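Local atomic coordinates of flagellar motor switch protein FliG (Aquifex aeolicus, PDB entry 3HJL), a protein that probably forms part of the rotor-mounted switch complex (C ring) at the base of the flagellar basal body and helps determine the direction of flagellar rotation. Residues L195-G199 with T200-A204; E205-N208 with T209-K212; P227-E230 with E231-E235. All coordinates share one frame; numbering follows the deposited sequence.

Contact 1: residues L195-G199 with T200-A204; sequences LKLEG and TAVAA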
ATOM      1  N   LEU A 195      21.008   1.151   8.928  1.00 62.87           N
ATOM      2  CA  LEU A 195      21.108   1.329  10.374  1.00 57.82           C
ATOM      3  C   LEU A 195      19.785   1.912  10.871  1.00 56.18           C
ATOM      4  O   LEU A 195      19.263   2.846  10.271  1.00 57.97           O
ATOM      5  CB  LEU A 195      22.269   2.281  10.720  1.00 55.74           C
ATOM      6  CG  LEU A 195      22.528   2.629  12.197  1.00 62.56           C
ATOM      7  CD1 LEU A 195      22.873   1.389  13.006  1.00 65.03           C
ATOM      8  CD2 LEU A 195      23.639   3.666  12.328  1.00 58.19           C
ATOM      9  N   LYS A 196      19.214   1.305  11.912  1.00 62.98           N
ATOM     10  CA  LYS A 196      17.970   1.793  12.507  1.00 62.94           C
ATOM     11  C   LYS A 196      18.280   3.090  13.232  1.00 60.14           C
ATOM     12  O   LYS A 196      19.290   3.189  13.921  1.00 56.23           O
ATOM     13  CB  LYS A 196      17.381   0.760  13.477  1.00 72.53           C
ATOM     14  CG  LYS A 196      16.767  -0.456  12.794  1.00 76.31           C
ATOM     15  CD  LYS A 196      15.350  -0.162  12.305  1.00 82.87           C
ATOM     16  CE  LYS A 196      14.762  -1.326  11.494  1.00 86.17           C
ATOM     17  NZ  LYS A 196      15.464  -1.550  10.196  1.00 82.77           N
ATOM     18  N   LEU A 197      17.403   4.074  13.083  1.00 57.99           N
ATOM     19  CA  LEU A 197      17.655   5.415  13.590  1.00 59.68           C
ATOM     20  C   LEU A 197      16.365   5.997  14.163  1.00 58.50           C
ATOM     21  O   LEU A 197      15.326   5.940  13.519  1.00 60.37           O
ATOM     22  CB  LEU A 197      18.207   6.283  12.435  1.00 56.69           C
ATOM     23  CG  LEU A 197      18.521   7.757  12.708  1.00 61.81           C
ATOM     24  CD1 LEU A 197      19.847   8.167  12.088  1.00 60.08           C
ATOM     25  CD2 LEU A 197      17.385   8.663  12.235  1.00 59.76           C
ATOM     26  N   GLU A 198      16.430   6.521  15.385  1.00 61.09           N
ATOM     27  CA  GLU A 198      15.261   7.119  16.031  1.00 66.38           C
ATOM     28  C   GLU A 198      15.222   8.600  15.677  1.00 52.81           C
ATOM     29  O   GLU A 198      15.702   9.450  16.428  1.00 50.20           O
ATOM     30  CB  GLU A 198      15.291   6.897  17.549  1.00 68.22           C
ATOM     31  CG  GLU A 198      13.989   7.257  18.249  1.00 71.11           C
ATOM     32  CD  GLU A 198      13.980   6.878  19.727  1.00 77.14           C
ATOM     33  OE1 GLU A 198      12.998   6.241  20.157  1.00 90.22           O
ATOM     34  OE2 GLU A 198      14.955   7.191  20.453  1.00 71.04           O
ATOM     35  N   GLY A 199      14.662   8.886  14.508  1.00 51.50           N
ATOM     36  CA  GLY A 199      14.591  10.244  13.960  1.00 58.98           C
ATOM     37  C   GLY A 199      14.006  11.319  14.860  1.00 59.25           C
ATOM     38  O   GLY A 199      14.501  12.451  14.875  1.00 59.22           O
ATOM     39  N   THR A 200      12.943  10.981  15.592  1.00 60.22           N
ATOM     40  CA  THR A 200      12.342  11.910  16.565  1.00 58.97           C
ATOM     41  C   THR A 200      13.347  12.308  17.659  1.00 63.02           C
ATOM     42  O   THR A 200      13.387  13.469  18.075  1.00 66.52           O
ATOM     43  CB  THR A 200      11.077  11.309  17.219  1.00 60.41           C
ATOM     44  OG1 THR A 200      11.352   9.977  17.664  1.00 63.39           O
ATOM     45  CG2 THR A 200       9.938  11.267  16.225  1.00 54.62           C
ATOM     46  N   ALA A 201      14.181  11.351  18.077  1.00 65.17           N
ATOM     47  CA  ALA A 201      15.229  11.592  19.072  1.00 66.01           C
ATOM     48  C   ALA A 201      16.353  12.459  18.512  1.00 61.34           C
ATOM     49  O   ALA A 201      16.790  13.407  19.162  1.00 69.08           O
ATOM     50  CB  ALA A 201      15.793  10.265  19.591  1.00 55.19           C
ATOM     51  N   VAL A 202      16.829  12.118  17.318  1.00 67.24           N
ATOM     52  CA  VAL A 202      17.889  12.886  16.645  1.00 58.11           C
ATOM     53  C   VAL A 202      17.437  14.342  16.407  1.00 59.68           C
ATOM     54  O   VAL A 202      18.169  15.282  16.724  1.00 62.44           O
ATOM     55  CB  VAL A 202      18.307  12.216  15.310  1.00 56.42           C
ATOM     56  CG1 VAL A 202      19.307  13.085  14.549  1.00 51.91           C
ATOM     57  CG2 VAL A 202      18.897  10.796  15.564  1.00 48.19           C
ATOM     58  N   ALA A 203      16.207  14.509  15.914  1.00 60.78           N
ATOM     59  CA  ALA A 203      15.598  15.831  15.714  1.00 65.53           C
ATOM     60  C   ALA A 203      15.468  16.613  17.031  1.00 67.19           C
ATOM     61  O   ALA A 203      15.687  17.825  17.067  1.00 65.16           O
ATOM     62  CB  ALA A 203      14.220  15.685  15.051  1.00 64.66           C
ATOM     63  N   ALA A 204      15.122  15.906  18.103  1.00 68.05           N
ATOM     64  CA  ALA A 204      15.011  16.493  19.439  1.00 58.03           C
ATOM     65  C   ALA A 204      16.338  17.076  19.968  1.00 66.50           C
ATOM     66  O   ALA A 204      16.342  18.179  20.521  1.00 74.28           O
ATOM     67  CB  ALA A 204      14.475  15.458  20.401  1.00 62.07           C
TER

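Contact 2: residues E205-N208 with T209-K212; sequences ELLN and TLDK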
ATOM      1  N   GLU A 205      17.444  16.334  19.819  1.00 59.50           N
ATOM      2  CA  GLU A 205      18.777  16.810  20.258  1.00 58.92           C
ATOM      3  C   GLU A 205      19.156  18.089  19.524  1.00 61.01           C
ATOM      4  O   GLU A 205      19.637  19.049  20.132  1.00 59.48           O
ATOM      5  CB  GLU A 205      19.873  15.768  19.977  1.00 54.42           C
ATOM      6  CG  GLU A 205      19.810  14.487  20.794  1.00 62.88           C
ATOM      7  CD  GLU A 205      20.160  14.666  22.265  1.00 77.12           C
ATOM      8  OE1 GLU A 205      19.920  13.710  23.034  1.00 86.72           O
ATOM      9  OE2 GLU A 205      20.666  15.743  22.661  1.00 87.19           O
ATOM     10  N   LEU A 206      18.986  18.051  18.205  1.00 61.77           N
ATOM     11  CA  LEU A 206      19.290  19.175  17.319  1.00 62.53           C
ATOM     12  C   LEU A 206      18.505  20.411  17.761  1.00 59.34           C
ATOM     13  O   LEU A 206      19.091  21.472  17.959  1.00 62.23           O
ATOM     14  CB  LEU A 206      18.965  18.789  15.858  1.00 58.98           C
ATOM     15  CG  LEU A 206      19.181  19.762  14.690  1.00 61.07           C
ATOM     16  CD1 LEU A 206      19.025  19.016  13.364  1.00 66.02           C
ATOM     17  CD2 LEU A 206      18.224  20.939  14.729  1.00 56.39           C
ATOM     18  N   LEU A 207      17.194  20.250  17.951  1.00 62.88           N
ATOM     19  CA  LEU A 207      16.327  21.342  18.416  1.00 62.32           C
ATOM     20  C   LEU A 207      16.751  21.857  19.790  1.00 66.82           C
ATOM     21  O   LEU A 207      16.816  23.059  19.999  1.00 73.79           O
ATOM     22  CB  LEU A 207      14.862  20.903  18.449  1.00 61.56           C
ATOM     23  CG  LEU A 207      14.210  20.676  17.081  1.00 65.66           C
ATOM     24  CD1 LEU A 207      13.004  19.778  17.236  1.00 69.55           C
ATOM     25  CD2 LEU A 207      13.823  21.991  16.404  1.00 59.22           C
ATOM     26  N   ASN A 208      17.066  20.947  20.712  1.00 67.14           N
ATOM     27  CA  ASN A 208      17.571  21.332  22.043  1.00 59.63           C
ATOM     28  C   ASN A 208      18.912  22.057  21.996  1.00 62.04           C
ATOM     29  O   ASN A 208      19.242  22.776  22.927  1.00 61.35           O
ATOM     30  CB  ASN A 208      17.698  20.106  22.963  1.00 60.46           C
ATOM     31  CG  ASN A 208      16.351  19.576  23.428  1.00 65.74           C
ATOM     32  OD1 ASN A 208      15.347  20.303  23.458  1.00 61.87           O
ATOM     33  ND2 ASN A 208      16.330  18.308  23.830  1.00 61.31           N
ATOM     34  N   THR A 209      19.701  21.819  20.943  1.00 62.82           N
ATOM     35  CA  THR A 209      20.959  22.537  20.717  1.00 59.51           C
ATOM     36  C   THR A 209      20.701  23.929  20.095  1.00 61.64           C
ATOM     37  O   THR A 209      21.434  24.882  20.380  1.00 57.04           O
ATOM     38  CB  THR A 209      21.900  21.715  19.819  1.00 62.38           C
ATOM     39  OG1 THR A 209      22.086  20.415  20.394  1.00 64.92           O
ATOM     40  CG2 THR A 209      23.252  22.407  19.660  1.00 58.35           C
ATOM     41  N   LEU A 210      19.697  24.017  19.213  1.00 64.04           N
ATOM     42  CA  LEU A 210      19.246  25.302  18.625  1.00 62.60           C
ATOM     43  C   LEU A 210      18.713  26.243  19.713  1.00 58.78           C
ATOM     44  O   LEU A 210      18.140  25.780  20.695  1.00 66.80           O
ATOM     45  CB  LEU A 210      18.116  25.070  17.594  1.00 64.38           C
ATOM     46  CG  LEU A 210      18.413  24.753  16.125  1.00 65.25           C
ATOM     47  CD1 LEU A 210      19.533  23.791  15.972  1.00 69.89           C
ATOM     48  CD2 LEU A 210      17.156  24.215  15.454  1.00 66.89           C
ATOM     49  N   ASP A 211      18.878  27.553  19.523  1.00 56.86           N
ATOM     50  CA  ASP A 211      18.364  28.533  20.486  1.00 63.33           C
ATOM     51  C   ASP A 211      16.827  28.582  20.420  1.00 62.38           C
ATOM     52  O   ASP A 211      16.243  28.333  19.361  1.00 61.30           O
ATOM     53  CB  ASP A 211      18.985  29.927  20.266  1.00 65.70           C
ATOM     54  CG  ASP A 211      18.418  30.649  19.055  1.00 65.99           C
ATOM     55  OD1 ASP A 211      18.412  30.062  17.956  1.00 64.15           O
ATOM     56  OD2 ASP A 211      18.013  31.823  19.205  1.00 68.41           O
ATOM     57  N   LYS A 212      16.193  28.890  21.555  1.00 61.24           N
ATOM     58  CA  LYS A 212      14.720  28.851  21.695  1.00 66.68           C
ATOM     59  C   LYS A 212      13.941  29.527  20.564  1.00 69.99           C
ATOM     60  O   LYS A 212      12.920  29.002  20.132  1.00 72.30           O
ATOM     61  CB  LYS A 212      14.278  29.429  23.051  1.00 67.27           C
ATOM     62  CG  LYS A 212      12.803  29.167  23.397  1.00 68.07           C
ATOM     63  CD  LYS A 212      12.384  29.865  24.678  1.00 67.63           C
ATOM     64  CE  LYS A 212      10.882  29.734  24.905  1.00 69.35           C
ATOM     65  NZ  LYS A 212      10.394  30.578  26.045  1.00 72.82           N
TER

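Contact 3: residues P227-E230 with E231-E235; sequences PLLE and ERIRE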
ATOM      1  N   PRO A 227       0.454  18.029  13.624  1.00 68.96           N
ATOM      2  CA  PRO A 227       0.517  18.212  15.087  1.00 69.73           C
ATOM      3  C   PRO A 227       0.939  16.960  15.874  1.00 69.07           C
ATOM      4  O   PRO A 227       1.373  17.082  17.024  1.00 62.68           O
ATOM      5  CB  PRO A 227      -0.913  18.620  15.451  1.00 65.24           C
ATOM      6  CG  PRO A 227      -1.753  18.045  14.390  1.00 66.65           C
ATOM      7  CD  PRO A 227      -0.937  18.056  13.134  1.00 67.20           C
ATOM      8  N   LEU A 228       0.804  15.784  15.258  1.00 70.66           N
ATOM      9  CA  LEU A 228       1.205  14.522  15.878  1.00 69.64           C
ATOM     10  C   LEU A 228       2.727  14.368  15.868  1.00 65.24           C
ATOM     11  O   LEU A 228       3.291  13.867  16.833  1.00 63.81           O
ATOM     12  CB  LEU A 228       0.535  13.333  15.162  1.00 73.07           C
ATOM     13  CG  LEU A 228       0.374  12.022  15.949  1.00 72.34           C
ATOM     14  CD1 LEU A 228      -0.767  11.182  15.367  1.00 67.81           C
ATOM     15  CD2 LEU A 228       1.669  11.216  16.000  1.00 66.47           C
ATOM     16  N   LEU A 229       3.383  14.804  14.786  1.00 66.46           N
ATOM     17  CA  LEU A 229       4.854  14.690  14.667  1.00 68.33           C
ATOM     18  C   LEU A 229       5.541  15.665  15.632  1.00 65.68           C
ATOM     19  O   LEU A 229       6.500  15.294  16.304  1.00 68.37           O
ATOM     20  CB  LEU A 229       5.337  14.950  13.225  1.00 64.86           C
ATOM     21  CG  LEU A 229       6.575  14.196  12.686  1.00 66.58           C
ATOM     22  CD1 LEU A 229       7.153  14.921  11.456  1.00 57.24           C
ATOM     23  CD2 LEU A 229       7.671  13.978  13.724  1.00 64.52           C
ATOM     24  N   GLU A 230       5.046  16.904  15.683  1.00 66.11           N
ATOM     25  CA  GLU A 230       5.546  17.917  16.622  1.00 62.83           C
ATOM     26  C   GLU A 230       5.573  17.361  18.037  1.00 62.15           C
ATOM     27  O   GLU A 230       6.580  17.463  18.722  1.00 59.67           O
ATOM     28  CB  GLU A 230       4.644  19.158  16.598  1.00 61.77           C
ATOM     29  CG  GLU A 230       5.071  20.295  17.559  1.00 62.07           C
ATOM     30  CD  GLU A 230       3.957  21.295  17.839  1.00 57.87           C
ATOM     31  OE1 GLU A 230       2.831  20.875  18.187  1.00 62.76           O
ATOM     32  OE2 GLU A 230       4.234  22.507  17.782  1.00 51.96           O
ATOM     33  N   GLU A 231       4.458  16.774  18.459  1.00 63.88           N
ATOM     34  CA  GLU A 231       4.334  16.223  19.804  1.00 69.33           C
ATOM     35  C   GLU A 231       5.302  15.072  20.066  1.00 69.34           C
ATOM     36  O   GLU A 231       5.897  15.012  21.137  1.00 71.19           O
ATOM     37  CB  GLU A 231       2.882  15.800  20.083  1.00 64.20           C
ATOM     38  CG  GLU A 231       2.624  15.066  21.421  1.00 67.06           C
ATOM     39  CD  GLU A 231       2.904  15.901  22.670  1.00 65.00           C
ATOM     40  OE1 GLU A 231       2.582  15.408  23.773  1.00 70.03           O
ATOM     41  OE2 GLU A 231       3.412  17.037  22.569  1.00 52.65           O
ATOM     42  N   ARG A 232       5.455  14.169  19.095  1.00 71.15           N
ATOM     43  CA  ARG A 232       6.414  13.062  19.221  1.00 73.79           C
ATOM     44  C   ARG A 232       7.855  13.560  19.334  1.00 67.70           C
ATOM     45  O   ARG A 232       8.662  12.949  20.038  1.00 69.29           O
ATOM     46  CB  ARG A 232       6.271  12.061  18.066  1.00 77.02           C
ATOM     47  CG  ARG A 232       4.983  11.245  18.148  1.00 80.92           C
ATOM     48  CD  ARG A 232       4.892  10.129  17.108  1.00 82.27           C
ATOM     49  NE  ARG A 232       5.283  10.556  15.755  1.00 82.42           N
ATOM     50  CZ  ARG A 232       6.427  10.247  15.128  1.00 86.23           C
ATOM     51  NH1 ARG A 232       7.360   9.464  15.685  1.00 87.28           N
ATOM     52  NH2 ARG A 232       6.638  10.712  13.897  1.00 89.34           N
ATOM     53  N   ILE A 233       8.165  14.674  18.662  1.00 63.52           N
ATOM     54  CA  ILE A 233       9.471  15.318  18.798  1.00 64.67           C
ATOM     55  C   ILE A 233       9.647  15.898  20.206  1.00 65.35           C
ATOM     56  O   ILE A 233      10.678  15.660  20.839  1.00 68.88           O
ATOM     57  CB  ILE A 233       9.697  16.446  17.745  1.00 67.32           C
ATOM     58  CG1 ILE A 233       9.788  15.866  16.330  1.00 69.17           C
ATOM     59  CG2 ILE A 233      10.991  17.205  18.041  1.00 60.86           C
ATOM     60  CD1 ILE A 233       9.667  16.911  15.243  1.00 63.72           C
ATOM     61  N   ARG A 234       8.634  16.625  20.696  1.00 65.22           N
ATOM     62  CA  ARG A 234       8.691  17.260  22.030  1.00 62.06           C
ATOM     63  C   ARG A 234       8.835  16.244  23.165  1.00 63.00           C
ATOM     64  O   ARG A 234       9.473  16.536  24.169  1.00 69.85           O
ATOM     65  CB  ARG A 234       7.461  18.137  22.304  1.00 60.59           C
ATOM     66  CG  ARG A 234       7.220  19.267  21.306  1.00 59.37           C
ATOM     67  CD  ARG A 234       6.206  20.281  21.835  1.00 62.76           C
ATOM     68  NE  ARG A 234       6.844  21.571  22.128  1.00 63.77           N
ATOM     69  CZ  ARG A 234       6.907  22.617  21.292  1.00 64.63           C
ATOM     70  NH1 ARG A 234       6.327  22.598  20.079  1.00 68.43           N
ATOM     71  NH2 ARG A 234       7.543  23.717  21.679  1.00 64.73           N
ATOM     72  N   GLU A 235       8.191  15.084  23.022  1.00 66.58           N
ATOM     73  CA  GLU A 235       8.357  13.961  23.963  1.00 61.53           C
ATOM     74  C   GLU A 235       9.831  13.546  24.105  1.00 57.49           C
ATOM     75  O   GLU A 235      10.295  13.256  25.207  1.00 72.57           O
ATOM     76  CB  GLU A 235       7.523  12.756  23.509  1.00 56.96           C
ATOM     77  CG  GLU A 235       6.017  12.927  23.736  1.00 61.53           C
ATOM     78  CD  GLU A 235       5.180  11.780  23.166  1.00 64.24           C
ATOM     79  OE1 GLU A 235       5.743  10.896  22.474  1.00 62.86           O
ATOM     80  OE2 GLU A 235       3.950  11.768  23.417  1.00 61.30           O
TER

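Contact 1: residues L195-G199 with T200-A204
Glu198 and Gly199 meet Ala201, Val202 and Ala203 in a local helix-start contact, where the connection after helix 172-193 winds into helix 199-209 of this all-helical chain. Glu198 holds the N-cap position and is also the centre of an inverse gamma turn, closed by a weak bond of 3.2 Å from Gly199 N to Leu197 O. That tight turn swings the extended chain into the first helical turn. From there the backbone bonds take over: Val202 N gives a nearly straight bond (165°) of 3.0 Å to Glu198 O, meeting it in the carbonyl plane, while Ala201 N adds a weak, strongly bent one to the same oxygen. One residue further on, Ala203 N reaches Gly199 O at 2.9 Å, tilted 26° from its carbonyl plane. Gly199 already has helical backbone angles and is the first residue of the helix.

The methyl of Ala201 sits against the glutamate chain, with CB 3.3 Å from Glu198 OE2. Glu198 is placed there because its CG stands anti to the backbone N (chi1 -169°) and the chain then runs on extended, passing obliquely by the Thr200 hydroxyl. Its OE1 pairs with Lys236 of helix 227-237, so the carboxylate joins the start of one helix to its neighbour; a negative charge so near a helix N-terminus would probably also sit well with the helix dipole. The other flank of the turn is apolar and open to solvent. There the branched Val202 and Leu197 side chains cross at about a right angle, a light contact of 4.2 Å between Leu197 CG and Val202 CG2.

Contact 2: residues E205-N208 with T209-K212
Leu206 and Leu210 press together at the C-terminal end of helix 199-209, one turn apart. Leu206 CD2 lies 3.4 Å from Leu210 CD1, and that same Leu210 methyl comes to 3.1 Å from Leu206 O, a tight fit. Leu210 can lean back over the last turn because its CG lies anti to its own carbonyl carbon (chi1 -87°), beside the backbone N. Leu207 CD2 touches Leu210 CD2 more lightly, at 4.1 Å, and the Leu207 side chain also packs on Ile218 and Leu219 of helix 212-225. Replacing Leu210 by alanine is likely to leave Leu206 CD2 and Leu207 CD2 without the methyls they rest on and open a gap over the last turn. Leu207 is the buried part; on the exposed side, which Leu206 shares, stands Thr209. Its OG1 donates to Glu205 O at 2.8 Å from above the carbonyl plane, while Thr209 N donates to the same oxygen from the opposite face. Threonine suits this place by bonding back to its own helix. Leu210 N still closes a helical bond of 2.9 Å to Leu206 O, but Leu210 leaves helical angles. Asp211 bonds through OD1 to Thr214 OG1, an N-cap at the corner between consecutive helices.

Contact 3: residues P227-E230 with E231-E235
Glu230 reaches one turn ahead along helix 227-237 to Arg234, and beside this pair Leu229 packs against Arg232. Glu230 is the residue most enclosed by the following turn. With chi1 at 180° its chain leaves the helix stretched out, so that it runs side by side with Arg234 and points the same way. The result is a salt bridge of 3.1 Å from Glu230 OE2 to Arg234 NH1, entered at the edge of the guanidinium near its plane. Carboxylate and guanidinium planes stand 81° apart, so this is a single-point bridge and not a two-pronged one. The NH2 of Arg234 is paired with Glu216 of helix 212-225; one arginine thus serves two acids, which would probably favour the charged form of both carboxylates.

On another flank, the methyl-bearing arm of Leu229 comes to the guanidinium of Arg232, with CD2 3.4 Å from NH2. Arg232 bends at chi3 (-45°), which folds its polar end back along the helix. Leu228 CD2 lies 3.6 Å from Arg232 CD, at the edge of that guanidinium, so Leu228 lines the aliphatic part of the arginine while Leu229 comes obliquely to its guanidinium. A flexible, partly apolar residue suits this surface. Leu229 CD2 also meets Ile233 CG1 at 3.9 Å, a more purely hydrophobic touch. Beneath all this runs the regular backbone pattern: Arg232 N, Ile233 N and Arg234 N each bond to the carbonyl four residues back, while Glu231 N to Pro227 O is weak.

Ile233 packs against Leu219 and Ile222 of helix 212-225 and Leu207 of helix 199-209, and Arg234 touches Arg317 of helix 302-320.

The three contacts lie in series along the chain, yet they gather in space. Contacts 1 and 2 share helix 199-209, one at its start and one at its end, with centres about 14 Å apart. Contact 3, on helix 227-237, packs beside both, at about 13 Å from contact 1 and 15 Å from contact 2, centre to centre. It meets the first through Thr200 CG2 and Arg232 NH1 at 3.2 Å, and the second through Leu207 CD1 and Ile233 CG2 at 3.4 Å. All three lie away from the EHPQR motif, so they concern the packing of this helical region and not that site.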